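Local coordinates for protein AGR_C_1268p (Agrobacterium tumefaciens str. C58, PDB 2GHS) that is a regucalcin-like beta-propeller protein of the SMP-30 family that probably binds a divalent metal cation and may act as a gluconolactonase, at residues K173-I178 with G213-K218; A146-T151 with G193-T198; D44-L49 with G81-H86. All blocks are in the same frame, centred on the assembly; numbering follows the deposited sequence.

Contact 1: K173-I178 with G213-K218; sequences KLFADI and GLPTGK
Leu174 and Pro215 cross obliquely, and the proline ring is met at its CD corner by both methyls of the leucine. CD2 of Leu174 is 3.8 Å from CD of Pro215, and CD1 of Leu174 is 4.0 Å from the same carbon, so the fork of the leucine straddles one ring atom. The first torsion accounts for this: with chi1 at -65°, CG stands anti to the carbonyl carbon and beside the backbone N, which extends the branch toward 213-218. Leu214 adds an outer contact, its CD2 lying 4.2 Å from CD2 of Leu174. Phe175 approaches less directly. Its CB starts out across the direction of the loop, but the ring swings back until CZ is 4.4 Å from CG of Pro215, a loose and oblique approach.

That two consecutive residues, Leu174 and Phe175, serve the same loop fits the classic beta bulge here, where both face Ile163 of the adjacent strand 161-167. Val206 of strand 202-207 touches both Phe175 and Pro215. The chain turns at Asp177, so the edge strand of one propeller blade here meets a loop of the next. No hydrogen bond links 173-178 to 213-218, and the nearest CA atoms, those of Leu174 and Pro215, are 7.9 Å apart. Between these two segments the adhesion is therefore apolar only, at a partly exposed surface of the propeller.

Contact 2: A146-T151 with G193-T198; sequences ALWIGT and GYFVDT
Trp148 reaches from strand 147-153 toward strand 192-197 and meets Phe195 and Gly193 with the six-membered part of its indole. Aromatic packing comes first: CZ3 of Trp148 lies 4.4 Å from CD1 of Phe195. The phenylalanine carbon sits at the edge of the indole, near its plane, whereas the indole carbon approaches the Phe195 ring obliquely. Both side chains leave their backbones toward the opposite segment.

The second kind of contact is ring against backbone. Gly193, having no side chain, lets CH2 of Trp148 come to 4.4 Å from its CA, and the indole lies close to the strand.

Polar bonding plays no part between 146-151 and 193-198, whose nearest CA atoms, Trp148 and Gly193, are 9.5 Å apart. The indole N-H is nevertheless satisfied in this buried setting, since NE1 of Trp148 is hydrogen-bonded to the carbonyl O of Gly213. Phe186 also meets Trp148 edge-to-face.

Trp148 and Phe195 thus pack between two neighbouring four-stranded blades of the six-bladed beta-propeller characteristic of the SMP-30 family. The chain turns a corner at Asp177, so strands 134-141, 147-153 and 161-167 with residues 170-176 make up the first blade, whereas residues 178-186 begin the second, followed by strands 192-197, 202-207 and 220-224. Ile163 and Leu174, both from the first blade, touch Phe195 and Trp148 respectively. Met204 and Val206, on the neighbouring strand 202-207 of the same blade as Phe195, touch that phenylalanine.

Contact 3: D44-L49 with G81-H86; sequences DETPML and GRKTVH
Lys83 and Asp44 form the tight part of this contact, a salt bridge with NZ of Lys83 donating to OD2 of Asp44 over 2.8 Å. Their side chains cross at about a right angle, and the ammonium comes in 44° out of the carboxylate plane. Bends at chi2 (71°) and chi4 (-56°) fold the lysine chain, bringing CE of Lys83 to 3.5 Å from OD2 of Asp44 as well. NZ of Lys83 has a further partner in ND1 of His74. The other carboxylate oxygen is engaged within its own turn: OD1 of Asp44 accepts from N of Thr46 at 3.1 Å, an Asx turn, and from OG1 of Thr46 at 3.0 Å, both from the same face. Bonds to both oxygens should limit rotation of the carboxylate.

On the looser side, OG1 of Thr46 stands 4.3 Å from NZ of Lys83, and a water bridges them, donating to the hydroxyl and accepting from the ammonium.

Trp65 of strand 62-67 packs on Asp44. The bridge thus ties the end of strand 41-44 and the turn after it to strand 82-87, the outermost strand of another four-stranded antiparallel sheet, with His74 contributed by the adjacent strand 72-77.

Contacts 1 and 2 form one continuous patch, with centres 9 Å apart and segments that alternate along the chain. They touch where CD1 of Leu174 packs 3.5 Å from CE2 of Trp148 and CE2 of Phe175 lies 3.6 Å from CE1 of Phe195. Contact 2 is the inner one and closer to the predicted metal ligand Asn182: the side chain of Phe195 is about 7 Å from the side chain of Asn182, that of Phe175 about 12 Å. Thr151 of contact 2 also hydrogen-bonds through OG1 to Glu128, a ligand of the bound potassium ion. Contact 3 lies across the chain's centre, away from the predicted metal and substrate residues, its centre 35 Å from contact 1 and 26 Å from contact 2.

Contact 1: K173-I178 with G213-K218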
# COMPACT_ATOMS: atom_id res chain seq x y z
N LYS A 173 12.08 10.76 10.83
CA LYS A 173 12.20 10.80 9.36
C LYS A 173 13.37 9.90 8.92
O LYS A 173 14.44 9.94 9.49
CB LYS A 173 12.40 12.23 8.84
CG LYS A 173 12.30 12.33 7.33
CD LYS A 173 12.58 13.72 6.82
CE LYS A 173 11.46 14.66 7.02
NZ LYS A 173 11.73 15.84 6.15
N LEU A 174 13.11 9.05 7.95
CA LEU A 174 14.10 8.13 7.40
C LEU A 174 14.70 8.63 6.09
O LEU A 174 15.92 8.54 5.89
CB LEU A 174 13.48 6.76 7.14
CG LEU A 174 13.01 6.00 8.36
CD1 LEU A 174 12.67 4.58 7.98
CD2 LEU A 174 14.02 6.02 9.48
N PHE A 175 13.84 9.11 5.20
CA PHE A 175 14.21 9.51 3.83
C PHE A 175 13.48 10.78 3.46
O PHE A 175 12.29 10.93 3.76
CB PHE A 175 13.90 8.37 2.84
CG PHE A 175 14.65 7.11 3.15
CD1 PHE A 175 16.01 7.05 2.91
CD2 PHE A 175 14.01 6.02 3.69
CE1 PHE A 175 16.72 5.92 3.24
CE2 PHE A 175 14.75 4.87 4.03
CZ PHE A 175 16.09 4.85 3.79
N ALA A 176 14.20 11.70 2.84
CA ALA A 176 13.63 12.98 2.43
C ALA A 176 13.66 13.15 0.92
O ALA A 176 14.20 12.31 0.17
CB ALA A 176 14.39 14.10 3.07
N ASP A 177 13.07 14.24 0.45
CA ASP A 177 13.18 14.67 -0.93
C ASP A 177 12.60 13.64 -1.88
O ASP A 177 13.16 13.40 -2.93
CB ASP A 177 14.64 14.96 -1.29
CG ASP A 177 15.26 16.08 -0.44
OD1 ASP A 177 14.55 17.06 -0.07
OD2 ASP A 177 16.47 15.98 -0.14
N ILE A 178 11.47 13.06 -1.51
CA ILE A 178 10.78 12.07 -2.35
C ILE A 178 9.49 12.70 -2.88
O ILE A 178 8.68 13.24 -2.11
CB ILE A 178 10.43 10.79 -1.55
CG1 ILE A 178 11.70 10.07 -1.12
CG2 ILE A 178 9.48 9.82 -2.35
CD1 ILE A 178 11.49 9.07 0.00
N GLY A 213 13.24 -2.03 12.94
CA GLY A 213 12.86 -1.49 11.63
C GLY A 213 13.56 -0.22 11.21
O GLY A 213 13.10 0.45 10.28
N LEU A 214 14.66 0.13 11.89
CA LEU A 214 15.46 1.33 11.54
C LEU A 214 16.59 0.91 10.61
O LEU A 214 17.23 -0.15 10.82
CB LEU A 214 16.06 1.98 12.77
CG LEU A 214 15.09 2.63 13.73
CD1 LEU A 214 15.81 2.93 15.06
CD2 LEU A 214 14.52 3.88 13.10
N PRO A 215 16.90 1.74 9.62
CA PRO A 215 18.06 1.47 8.73
C PRO A 215 19.38 1.35 9.48
O PRO A 215 19.63 2.08 10.45
CB PRO A 215 18.08 2.69 7.82
CG PRO A 215 16.65 3.13 7.76
CD PRO A 215 16.18 2.96 9.18
N THR A 216 20.21 0.42 9.03
CA THR A 216 21.60 0.29 9.51
C THR A 216 22.63 0.65 8.43
O THR A 216 23.84 0.49 8.62
CB THR A 216 21.91 -1.15 9.92
OG1 THR A 216 21.54 -2.01 8.84
CG2 THR A 216 21.14 -1.59 11.16
N GLY A 217 22.15 1.10 7.28
CA GLY A 217 23.01 1.52 6.19
C GLY A 217 22.24 2.34 5.18
O GLY A 217 21.04 2.52 5.32
N LYS A 218 22.94 2.85 4.16
CA LYS A 218 22.29 3.73 3.20
C LYS A 218 21.47 2.91 2.23
O LYS A 218 21.68 1.70 2.09
CB LYS A 218 23.29 4.59 2.45
CG LYS A 218 24.15 3.81 1.51
CD LYS A 218 25.01 4.72 0.61
CE LYS A 218 25.36 3.99 -0.69
NZ LYS A 218 26.27 2.83 -0.43

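Contact 2: A146-T151 with G193-T198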
# COMPACT_ATOMS: atom_id res chain seq x y z
N ALA A 146 6.88 -1.46 14.16
CA ALA A 146 6.99 -0.07 13.68
C ALA A 146 6.42 0.06 12.27
O ALA A 146 6.49 -0.88 11.43
CB ALA A 146 8.44 0.34 13.66
N LEU A 147 5.81 1.22 12.03
CA LEU A 147 5.21 1.55 10.73
C LEU A 147 6.24 2.35 9.93
O LEU A 147 6.90 3.22 10.48
CB LEU A 147 3.97 2.44 10.96
CG LEU A 147 3.29 3.04 9.72
CD1 LEU A 147 2.60 1.94 8.91
CD2 LEU A 147 2.24 4.15 10.13
N TRP A 148 6.33 2.09 8.63
CA TRP A 148 6.93 3.02 7.69
C TRP A 148 5.75 3.69 6.95
O TRP A 148 4.87 3.01 6.40
CB TRP A 148 7.84 2.34 6.69
CG TRP A 148 9.21 1.97 7.15
CD1 TRP A 148 9.60 1.59 8.42
CD2 TRP A 148 10.36 1.82 6.34
NE1 TRP A 148 10.93 1.27 8.43
CE2 TRP A 148 11.41 1.40 7.17
CE3 TRP A 148 10.61 2.03 4.97
CZ2 TRP A 148 12.70 1.18 6.68
CZ3 TRP A 148 11.89 1.79 4.50
CH2 TRP A 148 12.91 1.39 5.36
N ILE A 149 5.79 5.01 6.85
CA ILE A 149 4.75 5.73 6.19
C ILE A 149 5.33 6.88 5.36
O ILE A 149 6.17 7.65 5.85
CB ILE A 149 3.71 6.24 7.23
CG1 ILE A 149 2.57 7.03 6.56
CG2 ILE A 149 4.34 7.10 8.29
CD1 ILE A 149 1.68 6.18 5.69
N GLY A 150 4.86 6.97 4.12
CA GLY A 150 5.20 8.02 3.19
C GLY A 150 4.25 9.20 3.20
O GLY A 150 3.03 9.06 3.43
N THR A 151 4.81 10.37 2.91
CA THR A 151 3.99 11.56 2.71
C THR A 151 4.38 12.21 1.37
O THR A 151 5.44 11.87 0.79
CB THR A 151 4.19 12.59 3.79
OG1 THR A 151 5.54 13.04 3.75
CG2 THR A 151 3.80 12.04 5.15
N GLY A 193 14.53 -3.34 3.87
CA GLY A 193 13.37 -2.58 3.46
C GLY A 193 13.52 -2.12 2.04
O GLY A 193 14.64 -1.95 1.53
N TYR A 194 12.38 -1.93 1.40
CA TYR A 194 12.31 -1.47 0.03
C TYR A 194 11.39 -0.25 -0.07
O TYR A 194 10.44 -0.11 0.69
CB TYR A 194 11.75 -2.56 -0.90
CG TYR A 194 12.51 -3.87 -0.82
CD1 TYR A 194 13.68 -4.05 -1.50
CD2 TYR A 194 12.02 -4.95 -0.08
CE1 TYR A 194 14.39 -5.21 -1.42
CE2 TYR A 194 12.67 -6.14 -0.02
CZ TYR A 194 13.88 -6.28 -0.68
OH TYR A 194 14.58 -7.48 -0.65
N PHE A 195 11.71 0.65 -0.99
CA PHE A 195 10.86 1.78 -1.32
C PHE A 195 11.23 2.36 -2.67
O PHE A 195 12.28 2.08 -3.21
CB PHE A 195 10.90 2.90 -0.25
CG PHE A 195 12.16 3.69 -0.22
CD1 PHE A 195 13.25 3.27 0.53
CD2 PHE A 195 12.25 4.87 -0.95
CE1 PHE A 195 14.43 4.05 0.53
CE2 PHE A 195 13.42 5.64 -0.91
CZ PHE A 195 14.49 5.21 -0.17
N VAL A 196 10.34 3.19 -3.21
CA VAL A 196 10.59 3.84 -4.48
C VAL A 196 10.03 5.25 -4.41
O VAL A 196 9.16 5.53 -3.59
CB VAL A 196 9.88 3.09 -5.67
CG1 VAL A 196 8.33 3.31 -5.70
CG2 VAL A 196 10.49 3.45 -7.03
N ASP A 197 10.56 6.12 -5.27
CA ASP A 197 9.93 7.42 -5.57
C ASP A 197 9.32 7.15 -6.94
O ASP A 197 10.02 6.93 -7.93
CB ASP A 197 10.95 8.53 -5.60
CG ASP A 197 10.34 9.88 -5.97
OD1 ASP A 197 9.16 9.96 -6.42
OD2 ASP A 197 11.07 10.88 -5.82
N THR A 198 7.99 7.12 -7.01
CA THR A 198 7.29 6.76 -8.26
C THR A 198 7.67 7.66 -9.44
O THR A 198 7.61 7.24 -10.57
CB THR A 198 5.76 6.75 -8.06
OG1 THR A 198 5.43 5.83 -7.01
CG2 THR A 198 5.01 6.28 -9.31

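Contact 3: D44-L49 with G81-H86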
# COMPACT_ATOMS: atom_id res chain seq x y z
N ASP A 44 -14.90 -6.21 -5.46
CA ASP A 44 -15.83 -5.13 -5.20
C ASP A 44 -16.05 -4.38 -6.51
O ASP A 44 -15.11 -3.89 -7.11
CB ASP A 44 -15.27 -4.20 -4.09
CG ASP A 44 -16.18 -3.02 -3.76
OD1 ASP A 44 -17.39 -3.05 -4.07
OD2 ASP A 44 -15.69 -2.03 -3.20
N GLU A 45 -17.31 -4.31 -6.91
CA GLU A 45 -17.73 -3.63 -8.13
C GLU A 45 -17.82 -2.11 -8.00
O GLU A 45 -17.98 -1.43 -9.00
CB GLU A 45 -19.06 -4.20 -8.59
CG GLU A 45 -19.03 -5.71 -8.89
CD GLU A 45 -18.49 -6.10 -10.28
OE1 GLU A 45 -18.13 -5.19 -11.06
OE2 GLU A 45 -18.44 -7.34 -10.58
N THR A 46 -17.68 -1.57 -6.79
CA THR A 46 -17.68 -0.12 -6.61
C THR A 46 -16.37 0.43 -7.09
O THR A 46 -15.34 -0.00 -6.62
CB THR A 46 -17.78 0.25 -5.13
OG1 THR A 46 -18.84 -0.49 -4.53
CG2 THR A 46 -18.01 1.73 -4.93
N PRO A 47 -16.39 1.39 -8.02
CA PRO A 47 -15.11 1.99 -8.45
C PRO A 47 -14.58 3.01 -7.49
O PRO A 47 -15.32 3.87 -7.00
CB PRO A 47 -15.45 2.63 -9.81
CG PRO A 47 -16.94 2.73 -9.86
CD PRO A 47 -17.56 1.96 -8.74
N MSE A 48 -13.28 2.94 -7.25
CA MSE A 48 -12.59 3.87 -6.37
C MSE A 48 -11.95 4.96 -7.19
O MSE A 48 -11.25 4.68 -8.16
CB MSE A 48 -11.46 3.17 -5.63
CG MSE A 48 -11.85 1.97 -4.84
SE MSE A 48 -12.94 2.41 -3.24
CE MSE A 48 -14.65 2.11 -4.02
N LEU A 49 -12.14 6.20 -6.77
CA LEU A 49 -11.41 7.32 -7.38
C LEU A 49 -9.92 7.10 -7.16
O LEU A 49 -9.13 7.19 -8.11
CB LEU A 49 -11.89 8.64 -6.79
CG LEU A 49 -11.22 9.89 -7.29
CD1 LEU A 49 -11.47 10.01 -8.77
CD2 LEU A 49 -11.78 11.08 -6.47
N GLY A 81 -18.94 -11.46 1.28
CA GLY A 81 -19.02 -10.34 0.33
C GLY A 81 -19.67 -9.08 0.91
O GLY A 81 -19.93 -8.14 0.18
N ARG A 82 -19.94 -9.07 2.20
CA ARG A 82 -20.56 -7.95 2.87
C ARG A 82 -19.61 -6.73 2.86
O ARG A 82 -18.49 -6.81 3.37
CB ARG A 82 -20.86 -8.31 4.31
CG ARG A 82 -21.42 -7.15 5.14
N LYS A 83 -20.10 -5.62 2.32
CA LYS A 83 -19.29 -4.41 2.14
C LYS A 83 -19.79 -3.27 3.04
O LYS A 83 -21.00 -3.04 3.12
CB LYS A 83 -19.43 -4.04 0.67
CG LYS A 83 -18.65 -2.90 0.21
CD LYS A 83 -17.17 -3.25 0.15
CE LYS A 83 -16.36 -1.98 0.22
NZ LYS A 83 -16.74 -1.01 -0.84
N THR A 84 -18.89 -2.57 3.72
CA THR A 84 -19.24 -1.42 4.54
C THR A 84 -18.31 -0.28 4.19
O THR A 84 -17.13 -0.49 3.94
CB THR A 84 -19.12 -1.76 6.03
OG1 THR A 84 -19.88 -2.94 6.29
CG2 THR A 84 -19.65 -0.61 6.94
N VAL A 85 -18.85 0.93 4.12
CA VAL A 85 -18.00 2.10 3.83
C VAL A 85 -18.06 3.07 5.01
O VAL A 85 -19.15 3.44 5.45
CB VAL A 85 -18.43 2.84 2.57
CG1 VAL A 85 -17.43 3.95 2.31
CG2 VAL A 85 -18.56 1.89 1.38
N HIS A 86 -16.90 3.46 5.51
CA HIS A 86 -16.81 4.29 6.71
C HIS A 86 -16.26 5.65 6.29
O HIS A 86 -15.23 5.72 5.67
CB HIS A 86 -15.89 3.67 7.75
CG HIS A 86 -16.25 2.26 8.11
ND1 HIS A 86 -17.21 1.97 9.06
CD2 HIS A 86 -15.80 1.07 7.65
CE1 HIS A 86 -17.32 0.65 9.17
NE2 HIS A 86 -16.48 0.08 8.32
O HOH W 1 -19.21 0.03 -1.53